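Local coordinates for protein transcriptional regulator, MerR family (PDB 3GP4) that probably binds promoter DNA through a MerR-type helix-turn-helix domain and regulates transcription as a dimer, its long helices pairing the two subunits, at residues E102-D105 with R106-K110; D112-D115 with T116-P120. All blocks are in the same frame, centred on the assembly; numbering follows the deposited sequence.

Interaction 1: residues E102-D105 with R106-K110; sequences EALD and RLDFK. With MED (D-methionine), chain F.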
ATOM      1  N   GLU A 102       7.315  -6.131   6.672  1.00 27.93           N
ATOM      2  CA  GLU A 102       7.818  -7.493   6.410  1.00 29.81           C
ATOM      3  C   GLU A 102       8.432  -7.636   5.022  1.00 28.48           C
ATOM      4  O   GLU A 102       9.534  -8.192   4.878  1.00 28.30           O
ATOM      5  CB  GLU A 102       6.667  -8.460   6.517  1.00 30.08           C
ATOM      6  CG  GLU A 102       7.038  -9.885   6.645  1.00 37.23           C
ATOM      7  CD  GLU A 102       6.065 -10.584   7.563  1.00 43.42           C
ATOM      8  OE1 GLU A 102       5.757  -9.991   8.624  1.00 46.75           O
ATOM      9  OE2 GLU A 102       5.595 -11.690   7.209  1.00 46.68           O
ATOM     10  N   ALA A 103       7.700  -7.182   4.004  1.00 27.75           N
ATOM     11  CA  ALA A 103       8.206  -7.168   2.625  1.00 27.70           C
ATOM     12  C   ALA A 103       9.474  -6.322   2.473  1.00 27.31           C
ATOM     13  O   ALA A 103      10.425  -6.725   1.751  1.00 27.64           O
ATOM     14  CB  ALA A 103       7.105  -6.700   1.612  1.00 26.21           C
ATOM     15  N   LEU A 104       9.516  -5.146   3.107  1.00 26.46           N
ATOM     16  CA  LEU A 104      10.700  -4.318   3.025  1.00 26.73           C
ATOM     17  C   LEU A 104      11.909  -5.036   3.666  1.00 26.79           C
ATOM     18  O   LEU A 104      13.040  -4.953   3.155  1.00 24.98           O
ATOM     19  CB  LEU A 104      10.485  -2.954   3.698  1.00 27.43           C
ATOM     20  CG  LEU A 104      11.529  -1.863   3.483  1.00 28.76           C
ATOM     21  CD1 LEU A 104      11.400  -1.298   2.064  1.00 28.76           C
ATOM     22  CD2 LEU A 104      11.375  -0.706   4.483  1.00 29.58           C
ATOM     23  N   ASP A 105      11.679  -5.698   4.791  1.00 27.41           N
ATOM     24  CA  ASP A 105      12.770  -6.388   5.498  1.00 28.74           C
ATOM     25  C   ASP A 105      13.288  -7.463   4.544  1.00 29.59           C
ATOM     26  O   ASP A 105      14.501  -7.688   4.473  1.00 29.16           O
ATOM     27  CB  ASP A 105      12.249  -7.067   6.764  1.00 28.90           C
ATOM     28  CG  ASP A 105      11.902  -6.090   7.877  1.00 31.31           C
ATOM     29  OD1 ASP A 105      12.291  -4.903   7.826  1.00 32.38           O
ATOM     30  OD2 ASP A 105      11.241  -6.559   8.824  1.00 34.42           O
ATOM     31  N   ARG A 106      12.373  -8.082   3.786  1.00 28.84           N
ATOM     32  CA  ARG A 106      12.757  -9.119   2.847  1.00 29.79           C
ATOM     33  C   ARG A 106      13.644  -8.605   1.695  1.00 29.44           C
ATOM     34  O   ARG A 106      14.681  -9.241   1.422  1.00 29.48           O
ATOM     35  CB  ARG A 106      11.562  -9.944   2.349  1.00 30.35           C
ATOM     36  CG  ARG A 106      11.912 -10.831   1.171  1.00 34.89           C
ATOM     37  CD  ARG A 106      11.034 -12.061   1.143  1.00 38.99           C
ATOM     38  NE  ARG A 106      11.742 -13.204   0.582  1.00 40.12           N
ATOM     39  CZ  ARG A 106      11.139 -14.294   0.130  1.00 37.56           C
ATOM     40  NH1 ARG A 106      11.860 -15.284  -0.361  1.00 39.48           N
ATOM     41  NH2 ARG A 106       9.818 -14.382   0.158  1.00 39.78           N
ATOM     42  N   LEU A 107      13.260  -7.487   1.052  1.00 26.87           N
ATOM     43  CA  LEU A 107      14.107  -6.769   0.095  1.00 27.79           C
ATOM     44  C   LEU A 107      15.435  -6.385   0.665  1.00 28.46           C
ATOM     45  O   LEU A 107      16.450  -6.584  -0.007  1.00 29.43           O
ATOM     46  CB  LEU A 107      13.451  -5.501  -0.491  1.00 26.46           C
ATOM     47  CG  LEU A 107      12.233  -5.758  -1.371  1.00 26.94           C
ATOM     48  CD1 LEU A 107      11.576  -4.411  -1.735  1.00 23.91           C
ATOM     49  CD2 LEU A 107      12.663  -6.495  -2.626  1.00 27.37           C
ATOM     50  N   ASP A 108      15.472  -5.826   1.884  1.00 28.28           N
ATOM     51  CA  ASP A 108      16.785  -5.499   2.504  1.00 29.58           C
ATOM     52  C   ASP A 108      17.717  -6.724   2.663  1.00 29.64           C
ATOM     53  O   ASP A 108      18.939  -6.638   2.395  1.00 30.99           O
ATOM     54  CB  ASP A 108      16.597  -4.843   3.873  1.00 29.66           C
ATOM     55  CG  ASP A 108      15.924  -3.495   3.789  1.00 32.13           C
ATOM     56  OD1 ASP A 108      15.799  -2.930   2.671  1.00 32.28           O
ATOM     57  OD2 ASP A 108      15.497  -3.004   4.863  1.00 35.04           O
ATOM     58  N   PHE A 109      17.136  -7.834   3.093  1.00 29.33           N
ATOM     59  CA  PHE A 109      17.861  -9.087   3.265  1.00 30.75           C
ATOM     60  C   PHE A 109      18.469  -9.516   1.948  1.00 30.34           C
ATOM     61  O   PHE A 109      19.689  -9.822   1.841  1.00 29.83           O
ATOM     62  CB  PHE A 109      16.917 -10.176   3.754  1.00 31.55           C
ATOM     63  CG  PHE A 109      17.597 -11.506   3.989  1.00 36.64           C
ATOM     64  CD1 PHE A 109      18.447 -11.682   5.084  1.00 40.54           C
ATOM     65  CD2 PHE A 109      17.405 -12.567   3.109  1.00 39.42           C
ATOM     66  CE1 PHE A 109      19.085 -12.913   5.312  1.00 40.87           C
ATOM     67  CE2 PHE A 109      18.052 -13.814   3.325  1.00 42.82           C
ATOM     68  CZ  PHE A 109      18.884 -13.976   4.427  1.00 40.96           C
ATOM     69  N   LYS A 110      17.621  -9.552   0.944  1.00 28.78           N
ATOM     70  CA  LYS A 110      18.076  -9.930  -0.403  1.00 28.93           C
ATOM     71  C   LYS A 110      19.131  -8.964  -0.952  1.00 29.11           C
ATOM     72  O   LYS A 110      20.153  -9.400  -1.538  1.00 28.13           O
ATOM     73  CB  LYS A 110      16.867 -10.085  -1.319  1.00 27.04           C
ATOM     74  CG  LYS A 110      16.255 -11.439  -1.104  1.00 31.49           C
ATOM     75  CD  LYS A 110      14.778 -11.460  -1.456  1.00 36.87           C
ATOM     76  CE  LYS A 110      14.607 -11.896  -2.860  1.00 37.32           C
ATOM     77  NZ  LYS A 110      15.012 -10.813  -3.763  1.00 36.56           N
TER
HETATM   78  N   MED F 513      17.524 -14.109  -6.557  1.00 62.36           N
HETATM   79  CA  MED F 513      17.424 -14.498  -5.158  1.00 62.63           C
HETATM   80  C   MED F 513      18.573 -13.912  -4.350  1.00 62.64           C
HETATM   81  O   MED F 513      19.694 -13.815  -4.915  1.00 62.50           O
HETATM   82  CB  MED F 513      16.018 -14.153  -4.658  1.00 62.35           C
HETATM   83  CG  MED F 513      15.252 -15.440  -4.318  1.00 62.41           C
HETATM   84  SD  MED F 513      13.505 -15.223  -4.518  1.00 62.04           S
HETATM   85  CE  MED F 513      12.742 -16.806  -4.654  1.00 59.65           C
HETATM   86  OXT MED F 513      18.411 -13.569  -3.150  1.00 62.63           O
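About two and a half turns of the long dimerisation helix 79-130 are held here by four backbone bonds, each reaching four residues back, starting with Arg-106 N on Glu-102 O at 3.0 Å and ending with Phe-109 N on Asp-105 O. The middle two, from Leu-107 N to Ala-103 O and from Asp-108 N to Leu-104 O, are the straightest, each with an N-H...O angle of 170°. Beside the second of these, the Asp-108 carboxylate folds back along the helix: with CG beside its own backbone N and anti to the carbonyl carbon (chi1 -65°), CG sits 3.3 Å from Leu-104 O. The carboxylate makes no bond to that carbonyl; it forms a salt bridge through OD1 with Arg-90 of the second subunit, whose side chain also packs on Leu-104. In MerR-family regulators such long helices pair as an antiparallel coiled coil between subunits, consistent with the second subunit lying against so many residues here. Arg-106 starts its side chain with CB 3.5 Å from Ala-103 O, then runs outward and bends at chi3, and its NH2 bonds to Gln-54 of the second subunit. The guanidinium also has the sulfur of the bound D-methionine nearby, approached obliquely. Lys-110 is one turn further on and lines the pocket of that ligand. Its CG lies 3.7 Å from OXT of D-methionine; beyond it the chain bends at chi3 and chi4, and NZ makes a weak hydrogen bond to Tyr-68 OH of the second subunit.

Interaction 2: residues D112-D115 with T116-P120; sequences DNYD and THLIP. With MED (D-methionine), chain F.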
ATOM      1  N   ASP A 112      21.192  -7.075   0.926  1.00 32.38           N
ATOM      2  CA  ASP A 112      22.434  -7.317   1.702  1.00 34.15           C
ATOM      3  C   ASP A 112      23.180  -8.535   1.193  1.00 34.60           C
ATOM      4  O   ASP A 112      24.407  -8.528   1.148  1.00 34.73           O
ATOM      5  CB  ASP A 112      22.169  -7.457   3.212  1.00 34.10           C
ATOM      6  CG  ASP A 112      23.412  -7.973   3.992  1.00 36.98           C
ATOM      7  OD1 ASP A 112      24.189  -7.121   4.461  1.00 40.21           O
ATOM      8  OD2 ASP A 112      23.607  -9.218   4.122  1.00 41.20           O
ATOM      9  N   ASN A 113      22.448  -9.598   0.853  1.00 34.96           N
ATOM     10  CA  ASN A 113      23.087 -10.738   0.211  1.00 35.81           C
ATOM     11  C   ASN A 113      23.836 -10.361  -1.083  1.00 35.32           C
ATOM     12  O   ASN A 113      25.003 -10.756  -1.249  1.00 36.19           O
ATOM     13  CB  ASN A 113      22.124 -11.889  -0.024  1.00 35.44           C
ATOM     14  CG  ASN A 113      22.837 -13.129  -0.491  1.00 38.19           C
ATOM     15  OD1 ASN A 113      23.855 -13.530   0.097  1.00 37.45           O
ATOM     16  ND2 ASN A 113      22.349 -13.723  -1.577  1.00 36.29           N
ATOM     17  N   TYR A 114      23.213  -9.568  -1.964  1.00 34.63           N
ATOM     18  CA  TYR A 114      23.897  -9.092  -3.181  1.00 34.30           C
ATOM     19  C   TYR A 114      25.155  -8.266  -2.880  1.00 35.69           C
ATOM     20  O   TYR A 114      26.237  -8.581  -3.387  1.00 36.11           O
ATOM     21  CB  TYR A 114      22.976  -8.265  -4.083  1.00 33.92           C
ATOM     22  CG  TYR A 114      22.013  -9.057  -4.943  1.00 32.30           C
ATOM     23  CD1 TYR A 114      20.672  -9.152  -4.607  1.00 29.66           C
ATOM     24  CD2 TYR A 114      22.446  -9.710  -6.116  1.00 28.88           C
ATOM     25  CE1 TYR A 114      19.776  -9.892  -5.399  1.00 30.59           C
ATOM     26  CE2 TYR A 114      21.557 -10.453  -6.905  1.00 29.45           C
ATOM     27  CZ  TYR A 114      20.221 -10.532  -6.543  1.00 30.93           C
ATOM     28  OH  TYR A 114      19.353 -11.258  -7.309  1.00 29.26           O
ATOM     29  N   ASP A 115      25.008  -7.219  -2.063  1.00 36.36           N
ATOM     30  CA  ASP A 115      26.101  -6.279  -1.789  1.00 37.86           C
ATOM     31  C   ASP A 115      27.197  -6.867  -0.895  1.00 37.73           C
ATOM     32  O   ASP A 115      28.345  -6.424  -0.979  1.00 39.31           O
ATOM     33  CB  ASP A 115      25.586  -5.011  -1.091  1.00 37.55           C
ATOM     34  CG  ASP A 115      24.814  -4.077  -2.014  1.00 38.50           C
ATOM     35  OD1 ASP A 115      24.820  -4.233  -3.247  1.00 38.56           O
ATOM     36  OD2 ASP A 115      24.191  -3.152  -1.484  1.00 40.52           O
ATOM     37  N   THR A 116      26.848  -7.815  -0.029  1.00 38.15           N
ATOM     38  CA  THR A 116      27.793  -8.336   0.990  1.00 38.37           C
ATOM     39  C   THR A 116      28.507  -9.604   0.533  1.00 37.67           C
ATOM     40  O   THR A 116      29.626  -9.875   0.959  1.00 37.64           O
ATOM     41  CB  THR A 116      27.106  -8.672   2.352  1.00 38.28           C
ATOM     42  OG1 THR A 116      26.725  -7.458   3.005  1.00 41.23           O
ATOM     43  CG2 THR A 116      28.077  -9.406   3.276  1.00 39.72           C
ATOM     44  N   HIS A 117      27.837 -10.383  -0.303  1.00 36.13           N
ATOM     45  CA  HIS A 117      28.254 -11.745  -0.562  1.00 35.23           C
ATOM     46  C   HIS A 117      28.468 -11.941  -2.037  1.00 33.63           C
ATOM     47  O   HIS A 117      29.595 -12.102  -2.467  1.00 32.53           O
ATOM     48  CB  HIS A 117      27.258 -12.762   0.009  1.00 36.05           C
ATOM     49  CG  HIS A 117      27.169 -12.740   1.509  1.00 39.33           C
ATOM     50  ND1 HIS A 117      28.122 -13.314   2.321  1.00 43.73           N
ATOM     51  CD2 HIS A 117      26.248 -12.195   2.338  1.00 42.56           C
ATOM     52  CE1 HIS A 117      27.794 -13.119   3.587  1.00 46.47           C
ATOM     53  NE2 HIS A 117      26.659 -12.442   3.623  1.00 45.52           N
ATOM     54  N   LEU A 118      27.389 -11.855  -2.808  1.00 32.16           N
ATOM     55  CA  LEU A 118      27.403 -12.219  -4.223  1.00 31.03           C
ATOM     56  C   LEU A 118      28.247 -11.316  -5.146  1.00 31.03           C
ATOM     57  O   LEU A 118      29.042 -11.832  -5.952  1.00 31.03           O
ATOM     58  CB  LEU A 118      25.961 -12.372  -4.750  1.00 30.71           C
ATOM     59  CG  LEU A 118      24.948 -13.297  -4.033  1.00 31.33           C
ATOM     60  CD1 LEU A 118      23.602 -13.340  -4.765  1.00 31.28           C
ATOM     61  CD2 LEU A 118      25.430 -14.741  -3.771  1.00 32.28           C
ATOM     62  N   ILE A 119      28.106  -9.996  -5.035  1.00 30.94           N
ATOM     63  CA  ILE A 119      28.881  -9.073  -5.849  1.00 31.84           C
ATOM     64  C   ILE A 119      30.376  -9.047  -5.445  1.00 32.63           C
ATOM     65  O   ILE A 119      31.246  -9.224  -6.320  1.00 32.57           O
ATOM     66  CB  ILE A 119      28.230  -7.636  -5.939  1.00 31.57           C
ATOM     67  CG1 ILE A 119      26.891  -7.697  -6.688  1.00 32.01           C
ATOM     68  CG2 ILE A 119      29.144  -6.667  -6.637  1.00 33.20           C
ATOM     69  CD1 ILE A 119      25.985  -6.488  -6.415  1.00 29.64           C
ATOM     70  N   PRO A 120      30.691  -8.867  -4.140  1.00 34.12           N
ATOM     71  CA  PRO A 120      32.135  -8.913  -3.835  1.00 34.17           C
ATOM     72  C   PRO A 120      32.767 -10.263  -4.200  1.00 34.35           C
ATOM     73  O   PRO A 120      33.932 -10.299  -4.635  1.00 34.47           O
ATOM     74  CB  PRO A 120      32.185  -8.671  -2.309  1.00 34.93           C
ATOM     75  CG  PRO A 120      30.876  -8.031  -2.006  1.00 34.79           C
ATOM     76  CD  PRO A 120      29.909  -8.714  -2.904  1.00 32.52           C
TER
HETATM   77  N   MED F 513      17.524 -14.109  -6.557  1.00 62.36           N
HETATM   78  CA  MED F 513      17.424 -14.498  -5.158  1.00 62.63           C
HETATM   79  C   MED F 513      18.573 -13.912  -4.350  1.00 62.64           C
HETATM   80  O   MED F 513      19.694 -13.815  -4.915  1.00 62.50           O
HETATM   81  CB  MED F 513      16.018 -14.153  -4.658  1.00 62.35           C
HETATM   82  CG  MED F 513      15.252 -15.440  -4.318  1.00 62.41           C
HETATM   83  SD  MED F 513      13.505 -15.223  -4.518  1.00 62.04           S
HETATM   84  CE  MED F 513      12.742 -16.806  -4.654  1.00 59.65           C
HETATM   85  OXT MED F 513      18.411 -13.569  -3.150  1.00 62.63           O
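Asn-113 and His-117, one turn apart on helix 79-130, set their side chains at about a right angle, the amide and imidazole planes 39° apart. Here the helix widens into a pi-type turn at 116-118 and then kinks at Pro-120, whose ring nitrogen has no hydrogen to give to the turn before. Asn-113 reaches up to two residues of the widened turn, His-117 and Leu-118. With CG anti to the backbone N (chi1 -171°), its amide swings toward the next turn, where OD1 lies 3.5 Å from His-117 CB and ND2 meets the end of Leu-118, 3.4 Å from CD1. The backbone carbonyl oxygen of Asn-113 is gripped twice: His-117 N reaches it at a bent 136°, tilted from the carbonyl plane, while Leu-118 N comes in nearly straight and in that plane. Ile-119 N then bonds to Tyr-114 O, also in plane, keeping the wider spacing.

Leu-118 crosses the Tyr-114 side chain at a slant, CD1 standing 4.0 Å from ring atom CD2, and both side chains line the D-methionine pocket, with Tyr-114 CZ 3.7 Å from O of the ligand. The tyrosine hydroxyl is hydrogen-bonded by Tyr-68 and Arg-82 of the second subunit, which probably helps to hold the ring in place; Leu-79 of that subunit packs on both Tyr-114 and Leu-118.

Near the start of the segment, Asp-112 and Thr-116 pair twice, by backbone and by side chain. Thr-116 OG1 donates to Asp-112 OD1 at 2.9 Å, coming from above the carboxylate plane. Farther along, Pro-120 CG settles 3.2 Å from Asp-115 O.

Coming from the N terminus, the chain passes through four shorter helices before entering helix 79-130, which carries both contacts. Interaction 1 (102-110) closes first and interaction 2 (112-120) opens after it, so they run in series with neither nesting nor crossing; each spans neighbouring turns and encloses no loop. Their centres lie about 14 Å apart. What joins them is the D-methionine site, lined by Lys-110 from the first and by Tyr-114 and Leu-118 from the second, with Tyr-68 of the second subunit bonded to the ligand. Both also face that second subunit, so together they tie successive turns of one helix into the dimer.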